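Local coordinates for protein superoxide dismutase (Porphyromonas gingivalis, PDB 1UES) that destroys toxic superoxide radicals by dismutating them to oxygen and hydrogen peroxide at a manganese or iron ion, working as a homodimer, at residues Q70-Q80 and L153-A162. The protein carries 1 engineered substitution. Residues are numbered along the deposited sequence; the frame is centred on the assembly and turned at random.
Sequences QTLNHNLYFTQ and LLTFDVWEHA. Engineered in segment 153-162: Thr155 (natural residue Gly). With MN (manganese (II) ion), chain E.
Tyr77, Thr155 and Gln80 bury the most surface where segment 70-80 passes over strand 153-157. The N-to-C directions of the helix 70-79 and strand 153-157 segments are 103° apart. With CG anti to the backbone N (chi1 170°), the Tyr77 ring reaches Thr155 O and Asp157. Asp157 CB sits over one ring face, a CH-pi contact 4.0 Å from the centroid of the Tyr77 ring, while Thr155 O lies at the ring edge, in plane. Two waters bridge Tyr77 OH to the second segment, one to Ala162 O and one to Asp157 O. Thr155 is an engineered residue. Thr155 CG2 packs on Tyr77 CB at 3.9 Å, and Thr155 OG1 bonds to Val124 O.

Gln80 grips the backbone of Thr155 with both ends of its amide. Gln80 NE2 donates to Thr155 O at 2.7 Å, close to the plane of both groups. Gln80 OE1 accepts from Thr155 N in a longer bond of 3.3 Å. Leu154 CD1 also touches the amide.

Further along, the two segments share the manganese ion. His74 NE2, Asp157 OD2 and His161 NE2 bind it, with a water and His27. The bond from His74 ND1 to Gln70 O, 2.6 Å, lies in the imidazole plane and fixes the ring's rotation; the donor sits above the carbonyl plane of Gln70. Gln70 NE2 lies over one face of the Trp159 indole, 3.3 Å from Trp159 CE2, and donates to the metal-bound water. That water gives a weak bond to Asp157 OD1, which also accepts from Trp159 N in an Asx turn. Gln70 OE1 bonds to Trp123 NE1.

The contact thus joins the alpha-hairpin and C-terminal domains of the iron/manganese superoxide dismutase fold. Glu160 of the second subunit holds His161 ND1. Strand 122-128 pairs with strand 151-157, and helix 184-190 packs against Leu153 and Leu154.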
loop_
_atom_site.group_PDB
_atom_site.type_symbol
_atom_site.label_atom_id
_atom_site.label_comp_id
_atom_site.label_asym_id
_atom_site.label_seq_id
_atom_site.Cartn_x
_atom_site.Cartn_y
_atom_site.Cartn_z
ATOM N N GLN A 70 4.183 -10.465 -7.186
ATOM C CA GLN A 70 3.534 -9.337 -7.866
ATOM C C GLN A 70 3.406 -9.602 -9.361
ATOM O O GLN A 70 2.373 -9.273 -9.956
ATOM C CB GLN A 70 4.297 -8.033 -7.611
ATOM C CG GLN A 70 4.029 -7.424 -6.217
ATOM C CD GLN A 70 2.537 -7.143 -5.950
ATOM O OE1 GLN A 70 1.767 -8.061 -5.663
ATOM N NE2 GLN A 70 2.142 -5.879 -6.038
ATOM N N THR A 71 4.426 -10.200 -9.979
ATOM C CA THR A 71 4.337 -10.488 -11.399
ATOM C C THR A 71 3.205 -11.466 -11.655
ATOM O O THR A 71 2.352 -11.229 -12.492
ATOM C CB THR A 71 5.660 -11.041 -11.963
ATOM O OG1 THR A 71 6.667 -10.056 -11.787
ATOM C CG2 THR A 71 5.560 -11.321 -13.438
ATOM N N LEU A 72 3.157 -12.549 -10.895
ATOM C CA LEU A 72 2.096 -13.507 -11.103
ATOM C C LEU A 72 0.705 -12.925 -10.828
ATOM O O LEU A 72 -0.232 -13.149 -11.593
ATOM C CB LEU A 72 2.336 -14.732 -10.218
ATOM C CG LEU A 72 1.191 -15.733 -10.303
ATOM C CD1 LEU A 72 1.083 -16.275 -11.713
ATOM C CD2 LEU A 72 1.405 -16.858 -9.286
ATOM N N ASN A 73 0.578 -12.174 -9.742
ATOM C CA ASN A 73 -0.701 -11.595 -9.392
ATOM C C ASN A 73 -1.186 -10.693 -10.538
ATOM O O ASN A 73 -2.344 -10.753 -10.936
ATOM C CB ASN A 73 -0.604 -10.749 -8.093
ATOM C CG ASN A 73 -0.685 -11.600 -6.825
ATOM O OD1 ASN A 73 -1.464 -12.536 -6.774
ATOM N ND2 ASN A 73 0.113 -11.264 -5.810
ATOM N N HIS A 74 -0.309 -9.848 -11.059
ATOM C CA HIS A 74 -0.739 -8.938 -12.118
ATOM C C HIS A 74 -1.040 -9.668 -13.393
ATOM O O HIS A 74 -1.946 -9.276 -14.113
ATOM C CB HIS A 74 0.302 -7.852 -12.356
ATOM C CG HIS A 74 0.350 -6.852 -11.249
ATOM N ND1 HIS A 74 1.133 -7.021 -10.134
ATOM C CD2 HIS A 74 -0.329 -5.701 -11.060
ATOM C CE1 HIS A 74 0.941 -6.020 -9.295
ATOM N NE2 HIS A 74 0.057 -5.200 -9.834
ATOM N N ASN A 75 -0.270 -10.712 -13.696
ATOM C CA ASN A 75 -0.525 -11.462 -14.914
ATOM C C ASN A 75 -1.925 -12.040 -14.921
ATOM O O ASN A 75 -2.616 -11.945 -15.925
ATOM C CB ASN A 75 0.524 -12.555 -15.119
ATOM C CG ASN A 75 1.882 -11.985 -15.518
ATOM O OD1 ASN A 75 2.005 -10.785 -15.785
ATOM N ND2 ASN A 75 2.908 -12.846 -15.572
ATOM N N LEU A 76 -2.354 -12.623 -13.807
ATOM C CA LEU A 76 -3.698 -13.164 -13.696
ATOM C C LEU A 76 -4.743 -12.041 -13.639
ATOM O O LEU A 76 -5.829 -12.128 -14.205
ATOM C CB LEU A 76 -3.783 -14.017 -12.430
ATOM C CG LEU A 76 -2.892 -15.274 -12.507
ATOM C CD1 LEU A 76 -2.757 -15.889 -11.142
ATOM C CD2 LEU A 76 -3.481 -16.288 -13.511
ATOM N N TYR A 77 -4.419 -10.974 -12.929
ATOM C CA TYR A 77 -5.344 -9.872 -12.794
ATOM C C TYR A 77 -5.683 -9.234 -14.147
ATOM O O TYR A 77 -6.845 -9.143 -14.547
ATOM C CB TYR A 77 -4.717 -8.854 -11.811
ATOM C CG TYR A 77 -5.415 -7.517 -11.702
ATOM C CD1 TYR A 77 -6.490 -7.344 -10.836
ATOM C CD2 TYR A 77 -4.913 -6.391 -12.377
ATOM C CE1 TYR A 77 -7.053 -6.076 -10.626
ATOM C CE2 TYR A 77 -5.465 -5.117 -12.169
ATOM C CZ TYR A 77 -6.531 -4.974 -11.283
ATOM O OH TYR A 77 -6.996 -3.718 -10.959
ATOM N N PHE A 78 -4.681 -8.838 -14.910
ATOM C CA PHE A 78 -5.018 -8.189 -16.169
ATOM C C PHE A 78 -5.666 -9.145 -17.148
ATOM O O PHE A 78 -6.511 -8.743 -17.924
ATOM C CB PHE A 78 -3.796 -7.565 -16.821
ATOM C CG PHE A 78 -3.291 -6.351 -16.098
ATOM C CD1 PHE A 78 -2.025 -6.364 -15.519
ATOM C CD2 PHE A 78 -4.094 -5.215 -15.970
ATOM C CE1 PHE A 78 -1.562 -5.274 -14.822
ATOM C CE2 PHE A 78 -3.615 -4.102 -15.248
ATOM C CZ PHE A 78 -2.361 -4.149 -14.691
ATOM N N THR A 79 -5.297 -10.406 -17.114
ATOM C CA THR A 79 -5.886 -11.294 -18.112
ATOM C C THR A 79 -7.306 -11.759 -17.836
ATOM O O THR A 79 -7.928 -12.384 -18.700
ATOM C CB THR A 79 -4.989 -12.518 -18.393
ATOM O OG1 THR A 79 -4.701 -13.227 -17.183
ATOM C CG2 THR A 79 -3.721 -12.064 -19.061
ATOM N N GLN A 80 -7.858 -11.415 -16.681
ATOM C CA GLN A 80 -9.195 -11.901 -16.384
ATOM C C GLN A 80 -10.291 -10.921 -16.746
ATOM O O GLN A 80 -11.464 -11.242 -16.584
ATOM C CB GLN A 80 -9.318 -12.260 -14.901
ATOM C CG GLN A 80 -9.368 -11.020 -14.010
ATOM C CD GLN A 80 -8.947 -11.230 -12.561
ATOM O OE1 GLN A 80 -8.638 -12.340 -12.094
ATOM N NE2 GLN A 80 -8.931 -10.132 -11.826
ATOM N N LEU A 153 -8.153 -18.213 -8.840
ATOM C CA LEU A 153 -9.194 -18.035 -9.849
ATOM C C LEU A 153 -9.521 -16.614 -10.246
ATOM O O LEU A 153 -9.590 -16.291 -11.425
ATOM C CB LEU A 153 -10.495 -18.704 -9.406
ATOM C CG LEU A 153 -10.371 -20.113 -8.843
ATOM C CD1 LEU A 153 -11.756 -20.605 -8.465
ATOM C CD2 LEU A 153 -9.765 -21.032 -9.902
ATOM N N LEU A 154 -9.733 -15.763 -9.247
ATOM C CA LEU A 154 -10.093 -14.388 -9.505
ATOM C C LEU A 154 -9.474 -13.498 -8.429
ATOM O O LEU A 154 -9.525 -13.826 -7.253
ATOM C CB LEU A 154 -11.626 -14.245 -9.464
ATOM C CG LEU A 154 -12.162 -12.823 -9.339
ATOM C CD1 LEU A 154 -11.992 -12.123 -10.693
ATOM C CD2 LEU A 154 -13.655 -12.839 -8.885
ATOM N N THR A 155 -8.856 -12.394 -8.838
ATOM C CA THR A 155 -8.299 -11.504 -7.817
ATOM C C THR A 155 -8.625 -10.050 -8.031
ATOM O O THR A 155 -8.719 -9.583 -9.166
ATOM C CB THR A 155 -6.740 -11.638 -7.690
ATOM O OG1 THR A 155 -6.306 -10.908 -6.533
ATOM C CG2 THR A 155 -6.003 -11.082 -8.946
ATOM N N PHE A 156 -8.812 -9.320 -6.924
ATOM C CA PHE A 156 -9.014 -7.881 -6.993
ATOM C C PHE A 156 -7.738 -7.290 -6.316
ATOM O O PHE A 156 -7.374 -7.687 -5.223
ATOM C CB PHE A 156 -10.243 -7.425 -6.207
ATOM C CG PHE A 156 -11.568 -7.738 -6.872
ATOM C CD1 PHE A 156 -11.621 -8.339 -8.128
ATOM C CD2 PHE A 156 -12.759 -7.422 -6.221
ATOM C CE1 PHE A 156 -12.853 -8.632 -8.750
ATOM C CE2 PHE A 156 -13.998 -7.704 -6.822
ATOM C CZ PHE A 156 -14.049 -8.305 -8.077
ATOM N N ASP A 157 -7.048 -6.399 -7.016
ATOM C CA ASP A 157 -5.849 -5.754 -6.491
ATOM C C ASP A 157 -6.302 -4.604 -5.597
ATOM O O ASP A 157 -7.037 -3.714 -6.072
ATOM C CB ASP A 157 -5.079 -5.219 -7.686
ATOM C CG ASP A 157 -3.713 -4.687 -7.340
ATOM O OD1 ASP A 157 -3.329 -4.722 -6.155
ATOM O OD2 ASP A 157 -3.064 -4.240 -8.322
ATOM N N VAL A 158 -5.891 -4.607 -4.321
ATOM C CA VAL A 158 -6.275 -3.502 -3.458
ATOM C C VAL A 158 -5.102 -2.640 -3.070
ATOM O O VAL A 158 -5.170 -1.854 -2.121
ATOM C CB VAL A 158 -7.165 -3.922 -2.243
ATOM C CG1 VAL A 158 -8.452 -4.592 -2.784
ATOM C CG2 VAL A 158 -6.414 -4.876 -1.308
ATOM N N TRP A 159 -4.027 -2.781 -3.854
ATOM C CA TRP A 159 -2.886 -1.878 -3.705
ATOM C C TRP A 159 -3.552 -0.582 -4.203
ATOM O O TRP A 159 -4.309 -0.607 -5.154
ATOM C CB TRP A 159 -1.751 -2.240 -4.672
ATOM C CG TRP A 159 -0.819 -3.280 -4.118
ATOM C CD1 TRP A 159 -1.129 -4.565 -3.805
ATOM C CD2 TRP A 159 0.562 -3.105 -3.826
ATOM N NE1 TRP A 159 -0.020 -5.219 -3.323
ATOM C CE2 TRP A 159 1.042 -4.344 -3.322
ATOM C CE3 TRP A 159 1.452 -2.019 -3.938
ATOM C CZ2 TRP A 159 2.388 -4.531 -2.925
ATOM C CZ3 TRP A 159 2.799 -2.203 -3.549
ATOM C CH2 TRP A 159 3.247 -3.461 -3.045
ATOM N N GLU A 160 -3.318 0.522 -3.509
ATOM C CA GLU A 160 -3.947 1.774 -3.913
ATOM C C GLU A 160 -3.680 2.209 -5.338
ATOM O O GLU A 160 -4.532 2.848 -5.955
ATOM C CB GLU A 160 -3.553 2.882 -2.915
ATOM C CG GLU A 160 -4.127 2.621 -1.529
ATOM C CD GLU A 160 -3.733 3.671 -0.517
ATOM O OE1 GLU A 160 -2.528 3.992 -0.440
ATOM O OE2 GLU A 160 -4.631 4.187 0.182
ATOM N N HIS A 161 -2.523 1.860 -5.895
ATOM C CA HIS A 161 -2.234 2.252 -7.274
ATOM C C HIS A 161 -3.240 1.640 -8.290
ATOM O O HIS A 161 -3.391 2.122 -9.383
ATOM C CB HIS A 161 -0.780 1.890 -7.665
ATOM C CG HIS A 161 -0.482 0.425 -7.692
ATOM N ND1 HIS A 161 0.524 -0.131 -6.938
ATOM C CD2 HIS A 161 -1.003 -0.596 -8.428
ATOM C CE1 HIS A 161 0.623 -1.417 -7.195
ATOM N NE2 HIS A 161 -0.290 -1.732 -8.092
ATOM N N ALA A 162 -3.960 0.603 -7.893
ATOM C CA ALA A 162 -4.905 -0.031 -8.789
ATOM C C ALA A 162 -6.138 0.820 -9.007
ATOM O O ALA A 162 -6.818 0.656 -9.974
ATOM C CB ALA A 162 -5.308 -1.392 -8.220
HETATM MN MN MN E . -1.123 -3.684 -8.763
HETATM O O HOH W 1 -0.568 -4.698 -6.845
HETATM O O HOH W 2 -6.077 -1.223 -11.878
HETATM O O HOH W 3 -8.172 -3.660 -8.683
#